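Long-range contacts in GCN5-related N-acetyltransferase (Sphaerobacter thermophilus, PDB 3TT2), which probably transfers acyl groups other than amino-acyl ones, as expected of a GCN5-related N-acetyltransferase: residues A[80-88]-A[119-130]; A[216-225]-A[235-243]. All coordinates share one frame; numbering follows the deposited sequence.

Interaction 1: A[80-88]-A[119-130]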
loop_
_atom_site.group_PDB
_atom_site.type_symbol
_atom_site.label_atom_id
_atom_site.label_comp_id
_atom_site.label_asym_id
_atom_site.label_seq_id
_atom_site.Cartn_x
_atom_site.Cartn_y
_atom_site.Cartn_z
ATOM N N ARG A 80 -1.832 10.153 -8.310
ATOM C CA ARG A 80 -2.594 11.019 -7.406
ATOM C C ARG A 80 -2.614 12.458 -7.908
ATOM O O ARG A 80 -1.598 13.144 -7.848
ATOM C CB ARG A 80 -1.974 10.978 -5.998
ATOM C CG ARG A 80 -2.581 11.969 -5.003
ATOM C CD ARG A 80 -1.851 11.974 -3.651
ATOM N NE ARG A 80 -1.815 10.650 -3.033
ATOM C CZ ARG A 80 -1.069 10.330 -1.976
ATOM N NH1 ARG A 80 -1.103 9.089 -1.486
ATOM N NH2 ARG A 80 -0.286 11.245 -1.410
ATOM N N ARG A 81 -3.764 12.889 -8.432
ATOM C CA ARG A 81 -4.042 14.288 -8.825
ATOM C C ARG A 81 -3.004 14.831 -9.801
ATOM O O ARG A 81 -2.862 16.039 -9.945
ATOM C CB ARG A 81 -4.061 15.224 -7.606
ATOM C CG ARG A 81 -5.247 15.102 -6.663
ATOM C CD ARG A 81 -4.738 14.868 -5.250
ATOM N NE ARG A 81 -5.463 15.636 -4.238
ATOM C CZ ARG A 81 -4.979 15.912 -3.028
ATOM N NH1 ARG A 81 -3.766 15.493 -2.688
ATOM N NH2 ARG A 81 -5.698 16.610 -2.158
ATOM N N TYR A 82 -2.284 13.933 -10.457
ATOM C CA TYR A 82 -1.163 14.244 -11.343
ATOM C C TYR A 82 -0.056 15.046 -10.660
ATOM O O TYR A 82 0.756 15.679 -11.346
ATOM C CB TYR A 82 -1.661 15.035 -12.563
ATOM C CG TYR A 82 -2.748 14.327 -13.338
ATOM C CD1 TYR A 82 -2.438 13.304 -14.213
ATOM C CD2 TYR A 82 -4.079 14.683 -13.197
ATOM C CE1 TYR A 82 -3.410 12.657 -14.927
ATOM C CE2 TYR A 82 -5.073 14.034 -13.916
ATOM C CZ TYR A 82 -4.730 13.018 -14.782
ATOM O OH TYR A 82 -5.712 12.363 -15.510
ATOM N N VAL A 83 -0.018 15.079 -9.330
ATOM C CA VAL A 83 1.155 15.646 -8.660
ATOM C C VAL A 83 2.148 14.650 -8.072
ATOM O O VAL A 83 3.280 15.009 -7.717
ATOM C CB VAL A 83 0.730 16.627 -7.544
ATOM C CG1 VAL A 83 0.001 17.810 -8.141
ATOM C CG2 VAL A 83 -0.106 15.900 -6.476
ATOM N N GLN A 84 1.700 13.411 -7.913
ATOM C CA GLN A 84 2.555 12.374 -7.391
ATOM C C GLN A 84 2.301 11.069 -8.080
ATOM O O GLN A 84 1.221 10.485 -7.934
ATOM C CB GLN A 84 2.319 12.210 -5.911
ATOM C CG GLN A 84 3.161 11.142 -5.266
ATOM C CD GLN A 84 3.243 11.353 -3.774
ATOM O OE1 GLN A 84 2.589 10.653 -3.000
ATOM N NE2 GLN A 84 4.028 12.350 -3.360
ATOM N N LEU A 85 3.318 10.550 -8.747
ATOM C CA LEU A 85 3.144 9.320 -9.474
ATOM C C LEU A 85 3.909 8.227 -8.772
ATOM O O LEU A 85 5.111 8.344 -8.552
ATOM C CB LEU A 85 3.657 9.483 -10.894
ATOM C CG LEU A 85 3.250 8.271 -11.721
ATOM C CD1 LEU A 85 1.737 8.310 -11.988
ATOM C CD2 LEU A 85 4.079 8.164 -12.998
ATOM N N SER A 86 3.206 7.170 -8.400
ATOM C CA SER A 86 3.842 5.982 -7.869
ATOM C C SER A 86 4.035 4.984 -9.002
ATOM O O SER A 86 3.151 4.798 -9.840
ATOM C CB SER A 86 2.980 5.365 -6.775
ATOM O OG SER A 86 3.012 6.146 -5.600
ATOM N N VAL A 87 5.196 4.344 -9.028
ATOM C CA VAL A 87 5.553 3.455 -10.125
ATOM C C VAL A 87 5.948 2.098 -9.564
ATOM O O VAL A 87 6.755 2.033 -8.636
ATOM C CB VAL A 87 6.713 4.045 -10.956
ATOM C CG1 VAL A 87 7.159 3.072 -12.028
ATOM C CG2 VAL A 87 6.313 5.347 -11.575
ATOM N N TYR A 88 5.351 1.014 -10.067
ATOM C CA TYR A 88 5.767 -0.312 -9.605
ATOM C C TYR A 88 6.391 -1.102 -10.730
ATOM O O TYR A 88 5.681 -1.589 -11.611
ATOM C CB TYR A 88 4.553 -1.045 -9.013
ATOM C CG TYR A 88 3.874 -0.224 -7.932
ATOM C CD1 TYR A 88 4.247 -0.354 -6.603
ATOM C CD2 TYR A 88 2.897 0.719 -8.252
ATOM C CE1 TYR A 88 3.652 0.405 -5.620
ATOM C CE2 TYR A 88 2.294 1.492 -7.271
ATOM C CZ TYR A 88 2.678 1.328 -5.961
ATOM O OH TYR A 88 2.090 2.083 -4.979
ATOM N N ALA A 119 -2.087 19.032 -13.745
ATOM C CA ALA A 119 -1.797 19.449 -12.386
ATOM C C ALA A 119 -1.828 20.964 -12.313
ATOM O O ALA A 119 -1.513 21.638 -13.306
ATOM C CB ALA A 119 -0.427 18.942 -11.986
ATOM N N PRO A 120 -2.190 21.517 -11.141
ATOM C CA PRO A 120 -2.159 22.971 -10.972
ATOM C C PRO A 120 -0.765 23.408 -11.340
ATOM O O PRO A 120 0.174 22.649 -11.089
ATOM C CB PRO A 120 -2.366 23.153 -9.473
ATOM C CG PRO A 120 -3.015 21.918 -9.016
ATOM C CD PRO A 120 -2.486 20.823 -9.879
ATOM N N ALA A 121 -0.613 24.574 -11.952
ATOM C CA ALA A 121 0.682 24.909 -12.528
ATOM C C ALA A 121 1.741 25.193 -11.463
ATOM O O ALA A 121 2.937 25.005 -11.702
ATOM C CB ALA A 121 0.567 26.045 -13.527
ATOM N N GLU A 122 1.303 25.630 -10.286
ATOM C CA GLU A 122 2.236 25.939 -9.202
ATOM C C GLU A 122 2.678 24.689 -8.425
ATOM O O GLU A 122 3.707 24.697 -7.754
ATOM C CB GLU A 122 1.632 26.981 -8.250
ATOM C CG GLU A 122 0.516 26.443 -7.355
ATOM C CD GLU A 122 -0.804 26.256 -8.091
ATOM O OE1 GLU A 122 -0.879 26.608 -9.293
ATOM O OE2 GLU A 122 -1.771 25.765 -7.462
ATOM N N ALA A 123 1.889 23.623 -8.529
ATOM C CA ALA A 123 2.153 22.351 -7.847
ATOM C C ALA A 123 3.458 21.689 -8.262
ATOM O O ALA A 123 3.736 21.551 -9.455
ATOM C CB ALA A 123 0.997 21.380 -8.085
ATOM N N GLN A 124 4.239 21.260 -7.271
ATOM C CA GLN A 124 5.404 20.437 -7.542
ATOM C C GLN A 124 4.946 19.054 -7.952
ATOM O O GLN A 124 3.906 18.579 -7.509
ATOM C CB GLN A 124 6.313 20.331 -6.328
ATOM C CG GLN A 124 5.925 19.273 -5.335
ATOM C CD GLN A 124 7.106 18.799 -4.491
ATOM O OE1 GLN A 124 8.268 19.080 -4.802
ATOM N NE2 GLN A 124 6.809 18.061 -3.421
ATOM N N VAL A 125 5.732 18.411 -8.801
ATOM C CA VAL A 125 5.350 17.130 -9.361
ATOM C C VAL A 125 6.421 16.112 -9.026
ATOM O O VAL A 125 7.586 16.329 -9.343
ATOM C CB VAL A 125 5.205 17.236 -10.884
ATOM C CG1 VAL A 125 4.972 15.868 -11.486
ATOM C CG2 VAL A 125 4.086 18.221 -11.247
ATOM N N THR A 126 6.040 15.020 -8.365
ATOM C CA THR A 126 6.999 13.978 -7.996
ATOM C C THR A 126 6.656 12.619 -8.584
ATOM O O THR A 126 5.496 12.329 -8.865
ATOM C CB THR A 126 7.172 13.828 -6.449
ATOM O OG1 THR A 126 5.953 13.367 -5.843
ATOM C CG2 THR A 126 7.593 15.154 -5.813
ATOM N N VAL A 127 7.690 11.802 -8.785
ATOM C CA VAL A 127 7.540 10.376 -9.091
ATOM C C VAL A 127 8.206 9.596 -7.972
ATOM O O VAL A 127 9.252 10.012 -7.459
ATOM C CB VAL A 127 8.249 9.975 -10.385
ATOM C CG1 VAL A 127 8.130 8.483 -10.603
ATOM C CG2 VAL A 127 7.690 10.736 -11.564
ATOM N N GLN A 128 7.607 8.475 -7.586
ATOM C CA GLN A 128 8.156 7.699 -6.498
ATOM C C GLN A 128 8.056 6.188 -6.695
ATOM O O GLN A 128 7.124 5.680 -7.333
ATOM C CB GLN A 128 7.507 8.108 -5.187
ATOM C CG GLN A 128 6.064 7.708 -5.052
ATOM C CD GLN A 128 5.443 8.283 -3.804
ATOM O OE1 GLN A 128 5.900 9.305 -3.293
ATOM N NE2 GLN A 128 4.406 7.632 -3.297
ATOM N N HIS A 129 9.043 5.489 -6.135
ATOM C CA HIS A 129 9.158 4.043 -6.213
ATOM C C HIS A 129 9.247 3.474 -4.810
ATOM O O HIS A 129 9.855 4.078 -3.930
ATOM C CB HIS A 129 10.440 3.659 -6.936
ATOM C CG HIS A 129 10.392 3.854 -8.418
ATOM N ND1 HIS A 129 10.254 2.803 -9.299
ATOM C CD2 HIS A 129 10.492 4.971 -9.178
ATOM C CE1 HIS A 129 10.259 3.267 -10.538
ATOM N NE2 HIS A 129 10.404 4.580 -10.491
ATOM N N TYR A 130 8.654 2.309 -4.595
ATOM C CA TYR A 130 8.858 1.623 -3.335
ATOM C C TYR A 130 9.805 0.463 -3.564
ATOM O O TYR A 130 9.458 -0.510 -4.228
ATOM C CB TYR A 130 7.550 1.103 -2.786
ATOM C CG TYR A 130 6.500 2.149 -2.564
ATOM C CD1 TYR A 130 6.265 2.662 -1.297
ATOM C CD2 TYR A 130 5.717 2.602 -3.609
ATOM C CE1 TYR A 130 5.288 3.621 -1.070
ATOM C CE2 TYR A 130 4.727 3.564 -3.393
ATOM C CZ TYR A 130 4.523 4.067 -2.117
ATOM O OH TYR A 130 3.552 5.017 -1.889
#
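Val83 and Ala123 meet beside two parallel strands, closing the beta-alpha-beta unit of strand 84-91, helix 100-115 and strand 125-132 that belongs to the GNAT fold. Val83 CG1 lies 3.7 Å from Ala123 CB, and Val83 O accepts the amide N of Thr126 at 2.8 Å. Gln84 runs beside Thr126. Its CG stands anti to the backbone N (chi1 180°) and the chain stays extended, which carries NE2 to a weak bond with Thr126 OG1 at 3.3 Å. Leu85 bonds through its N to Thr126 O and through its O to the N of Gln128, the latter at 2.7 Å. Ser86 OG receives NE2 of Gln128 at 3.1 Å, tilted 26° out of the amide plane, while OE1 of the same amide takes the NE of Arg314 from strand 305-316. With an alanine in place of Gln128, Arg314 NE would probably lose this acceptor and Ser86 OG its donor, and the Gln84 amide a flat neighbour. Val87 sets its CB over one face of the His129 imidazole, 3.9 Å from the centroid, a CH-pi contact. The rings of Tyr88 and Tyr130 are almost parallel (4°) yet hardly overlap, with Tyr88 CE1 3.6 Å from Tyr130 CD2.

Interaction 2: A[216-225]-A[235-243]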
loop_
_atom_site.group_PDB
_atom_site.type_symbol
_atom_site.label_atom_id
_atom_site.label_comp_id
_atom_site.label_asym_id
_atom_site.label_seq_id
_atom_site.Cartn_x
_atom_site.Cartn_y
_atom_site.Cartn_z
ATOM N N GLU A 216 -16.108 -2.527 1.628
ATOM C CA GLU A 216 -15.713 -2.953 2.980
ATOM C C GLU A 216 -16.769 -2.745 4.072
ATOM O O GLU A 216 -16.700 -3.382 5.125
ATOM C CB GLU A 216 -14.423 -2.257 3.410
ATOM C CG GLU A 216 -13.401 -2.072 2.313
ATOM C CD GLU A 216 -12.359 -1.043 2.696
ATOM O OE1 GLU A 216 -11.893 -0.321 1.790
ATOM O OE2 GLU A 216 -12.015 -0.951 3.903
ATOM N N ARG A 217 -17.723 -1.846 3.828
ATOM C CA ARG A 217 -18.790 -1.568 4.792
ATOM C C ARG A 217 -19.952 -2.561 4.715
ATOM O O ARG A 217 -20.872 -2.516 5.535
ATOM C CB ARG A 217 -19.301 -0.143 4.636
ATOM C CG ARG A 217 -18.274 0.885 5.015
ATOM C CD ARG A 217 -18.817 2.284 4.936
ATOM N NE ARG A 217 -18.882 2.779 3.566
ATOM C CZ ARG A 217 -20.019 3.062 2.940
ATOM N NH1 ARG A 217 -21.171 2.883 3.569
ATOM N NH2 ARG A 217 -20.013 3.532 1.698
ATOM N N LYS A 218 -19.893 -3.451 3.722
ATOM C CA LYS A 218 -20.815 -4.574 3.608
ATOM C C LYS A 218 -20.305 -5.733 4.479
ATOM O O LYS A 218 -20.897 -6.810 4.497
ATOM C CB LYS A 218 -20.957 -5.013 2.149
ATOM C CG LYS A 218 -21.575 -3.952 1.236
ATOM C CD LYS A 218 -21.838 -4.475 -0.195
ATOM C CE LYS A 218 -20.568 -5.002 -0.864
ATOM N NZ LYS A 218 -20.754 -5.415 -2.297
ATOM N N ASP A 219 -19.185 -5.499 5.171
ATOM C CA ASP A 219 -18.555 -6.460 6.083
ATOM C C ASP A 219 -18.089 -5.727 7.344
ATOM O O ASP A 219 -16.894 -5.657 7.620
ATOM C CB ASP A 219 -17.344 -7.053 5.394
ATOM C CG ASP A 219 -16.829 -8.299 6.069
ATOM O OD1 ASP A 219 -17.253 -8.607 7.208
ATOM O OD2 ASP A 219 -15.986 -8.978 5.442
ATOM N N PRO A 220 -19.038 -5.175 8.109
ATOM C CA PRO A 220 -18.780 -4.293 9.250
ATOM C C PRO A 220 -18.157 -5.012 10.443
ATOM O O PRO A 220 -17.642 -4.351 11.345
ATOM C CB PRO A 220 -20.171 -3.791 9.631
ATOM C CG PRO A 220 -21.148 -4.560 8.773
ATOM C CD PRO A 220 -20.429 -5.646 8.092
ATOM N N GLU A 221 -18.234 -6.342 10.456
ATOM C CA GLU A 221 -17.676 -7.167 11.521
ATOM C C GLU A 221 -16.216 -6.772 11.795
ATOM O O GLU A 221 -15.747 -6.812 12.938
ATOM C CB GLU A 221 -17.738 -8.630 11.076
ATOM C CG GLU A 221 -18.276 -9.668 12.072
ATOM C CD GLU A 221 -18.246 -11.103 11.490
ATOM O OE1 GLU A 221 -19.278 -11.553 10.936
ATOM O OE2 GLU A 221 -17.192 -11.782 11.578
ATOM N N LEU A 222 -15.516 -6.390 10.725
ATOM C CA LEU A 222 -14.095 -6.033 10.743
ATOM C C LEU A 222 -13.805 -4.512 10.876
ATOM O O LEU A 222 -12.639 -4.080 10.830
ATOM C CB LEU A 222 -13.430 -6.562 9.466
ATOM C CG LEU A 222 -13.496 -8.049 9.070
ATOM C CD1 LEU A 222 -12.851 -8.257 7.709
ATOM C CD2 LEU A 222 -12.823 -8.919 10.106
ATOM N N TRP A 223 -14.846 -3.694 11.009
ATOM C CA TRP A 223 -14.625 -2.292 11.313
ATOM C C TRP A 223 -14.888 -2.008 12.783
ATOM O O TRP A 223 -16.033 -1.926 13.224
ATOM C CB TRP A 223 -15.538 -1.419 10.470
ATOM C CG TRP A 223 -15.007 -1.181 9.137
ATOM C CD1 TRP A 223 -14.161 -1.986 8.438
ATOM C CD2 TRP A 223 -15.244 -0.035 8.323
ATOM N NE1 TRP A 223 -13.867 -1.414 7.222
ATOM C CE2 TRP A 223 -14.516 -0.212 7.131
ATOM C CE3 TRP A 223 -16.006 1.127 8.483
ATOM C CZ2 TRP A 223 -14.532 0.726 6.101
ATOM C CZ3 TRP A 223 -16.020 2.062 7.460
ATOM C CH2 TRP A 223 -15.287 1.854 6.285
ATOM N N LEU A 224 -13.816 -1.781 13.527
ATOM C CA LEU A 224 -13.936 -1.550 14.955
ATOM C C LEU A 224 -13.662 -0.110 15.302
ATOM O O LEU A 224 -12.795 0.541 14.717
ATOM C CB LEU A 224 -12.990 -2.441 15.743
ATOM C CG LEU A 224 -13.188 -3.932 15.542
ATOM C CD1 LEU A 224 -12.272 -4.605 16.506
ATOM C CD2 LEU A 224 -14.596 -4.320 15.831
ATOM N N LEU A 225 -14.426 0.376 16.267
ATOM C CA LEU A 225 -14.309 1.726 16.750
ATOM C C LEU A 225 -14.033 1.648 18.247
ATOM O O LEU A 225 -14.727 0.937 18.968
ATOM C CB LEU A 225 -15.624 2.459 16.514
ATOM C CG LEU A 225 -16.306 2.323 15.151
ATOM C CD1 LEU A 225 -17.544 3.212 15.087
ATOM C CD2 LEU A 225 -15.361 2.656 14.024
ATOM N N VAL A 235 -13.115 7.492 19.660
ATOM C CA VAL A 235 -11.765 7.940 19.964
ATOM C C VAL A 235 -10.701 7.225 19.146
ATOM O O VAL A 235 -9.528 7.590 19.197
ATOM C CB VAL A 235 -11.426 7.788 21.466
ATOM C CG1 VAL A 235 -12.512 8.410 22.305
ATOM C CG2 VAL A 235 -11.202 6.319 21.832
ATOM N N GLY A 236 -11.101 6.232 18.364
ATOM C CA GLY A 236 -10.128 5.411 17.660
ATOM C C GLY A 236 -10.810 4.499 16.670
ATOM O O GLY A 236 -11.990 4.238 16.815
ATOM N N THR A 237 -10.086 4.026 15.658
ATOM C CA THR A 237 -10.651 3.117 14.660
ATOM C C THR A 237 -9.617 2.102 14.232
ATOM O O THR A 237 -8.418 2.387 14.215
ATOM C CB THR A 237 -11.120 3.846 13.373
ATOM O OG1 THR A 237 -9.986 4.430 12.720
ATOM C CG2 THR A 237 -12.177 4.929 13.667
ATOM N N CYS A 238 -10.095 0.901 13.927
ATOM C CA CYS A 238 -9.314 -0.048 13.189
ATOM C C CYS A 238 -10.221 -0.616 12.117
ATOM O O CYS A 238 -11.138 -1.377 12.418
ATOM C CB CYS A 238 -8.880 -1.162 14.126
ATOM S SG CYS A 238 -7.617 -2.258 13.502
ATOM N N LEU A 239 -9.936 -0.314 10.857
ATOM C CA LEU A 239 -10.828 -0.755 9.817
ATOM C C LEU A 239 -10.136 -1.825 9.002
ATOM O O LEU A 239 -9.266 -1.555 8.166
ATOM C CB LEU A 239 -11.234 0.430 8.957
ATOM C CG LEU A 239 -11.568 1.704 9.747
ATOM C CD1 LEU A 239 -11.896 2.874 8.836
ATOM C CD2 LEU A 239 -12.719 1.470 10.734
ATOM N N GLY A 240 -10.591 -3.054 9.220
ATOM C CA GLY A 240 -10.052 -4.204 8.536
ATOM C C GLY A 240 -10.915 -4.548 7.347
ATOM O O GLY A 240 -12.065 -4.100 7.208
ATOM N N GLN A 241 -10.336 -5.338 6.464
ATOM C CA GLN A 241 -11.074 -5.892 5.353
ATOM C C GLN A 241 -10.554 -7.296 5.104
ATOM O O GLN A 241 -9.493 -7.663 5.599
ATOM C CB GLN A 241 -10.886 -5.025 4.117
ATOM C CG GLN A 241 -9.450 -4.918 3.727
ATOM C CD GLN A 241 -9.239 -4.064 2.514
ATOM O OE1 GLN A 241 -9.198 -2.836 2.603
ATOM N NE2 GLN A 241 -9.090 -4.708 1.364
ATOM N N GLU A 242 -11.307 -8.081 4.347
ATOM C CA GLU A 242 -10.875 -9.421 3.960
ATOM C C GLU A 242 -10.818 -9.561 2.441
ATOM O O GLU A 242 -11.813 -9.391 1.746
ATOM C CB GLU A 242 -11.813 -10.472 4.536
ATOM C CG GLU A 242 -11.262 -11.859 4.441
ATOM C CD GLU A 242 -12.330 -12.921 4.265
ATOM O OE1 GLU A 242 -13.158 -13.110 5.190
ATOM O OE2 GLU A 242 -12.324 -13.579 3.197
ATOM N N THR A 243 -9.650 -9.870 1.910
ATOM C CA THR A 243 -9.556 -10.105 0.477
ATOM C C THR A 243 -8.906 -11.450 0.192
ATOM O O THR A 243 -7.791 -11.710 0.640
ATOM C CB THR A 243 -8.768 -8.995 -0.232
ATOM O OG1 THR A 243 -9.457 -7.749 -0.082
ATOM C CG2 THR A 243 -8.631 -9.309 -1.706
#
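Leu239 and Trp223 form the side-chain centre of this beta hairpin, in which strand 223-228 turns back to pair with strand 233-243. They are a non-hydrogen-bonded antiparallel pair, and their side chains make the cross-strand link instead: Leu239 CB sits over the five-membered ring of Trp223, 3.7 Å from its centroid and 12° off the normal, a CH-pi contact. The CD2 branch of Leu239 extends the cover, 3.8 Å from Trp223 CD2. With CG beside its own backbone N (chi1 -83°), the indole leans toward Gly240, whose O lies in the ring plane at the edge; Glu216 O lies over the opposite face, toward the rim. Leu222, ending the 3-10 turn, joins in by backbone and side chain alike. Its O accepts Gly240 N at 2.8 Å, and its CD1 rests 3.6 Å from the carbonyl C of Gln241. Beyond Trp223, Leu224 and Cys238 exchange two backbone bonds as the hydrogen-bonded pair. Around the hairpin, Val191 of helix 184-194 packs on Leu239 and Thr237, Phe178 meets the Trp223 ring edge-to-face, and Val271 of helix 263-278 covers Leu224 and Cys238; strand 223-228 runs between strands 173-177 and 233-243, the latter bordered on its far edge by strand 246-254.

Both contacts pair neighbouring strands and are largely buried, yet they hold different elements: interaction 1 lies in the N-terminal GNAT region, interaction 2 in the C-terminal one. They sit on opposite sides of the chain's centre, about 30 Å apart between centres and about 14 Å between nearest atoms. Interaction 1 joins adjacent parallel strands whose connection runs through helix 100-115, and adds a polar cluster on the face of Gln84, Ser86, Thr126 and Gln128, where one glutamine amide also holds an arginine. Interaction 2 is a local antiparallel hairpin whose cross-strand side-chain contacts are mainly apolar and aromatic. A CH-pi contact occurs in both, so here it accompanies parallel and antiparallel pairing alike.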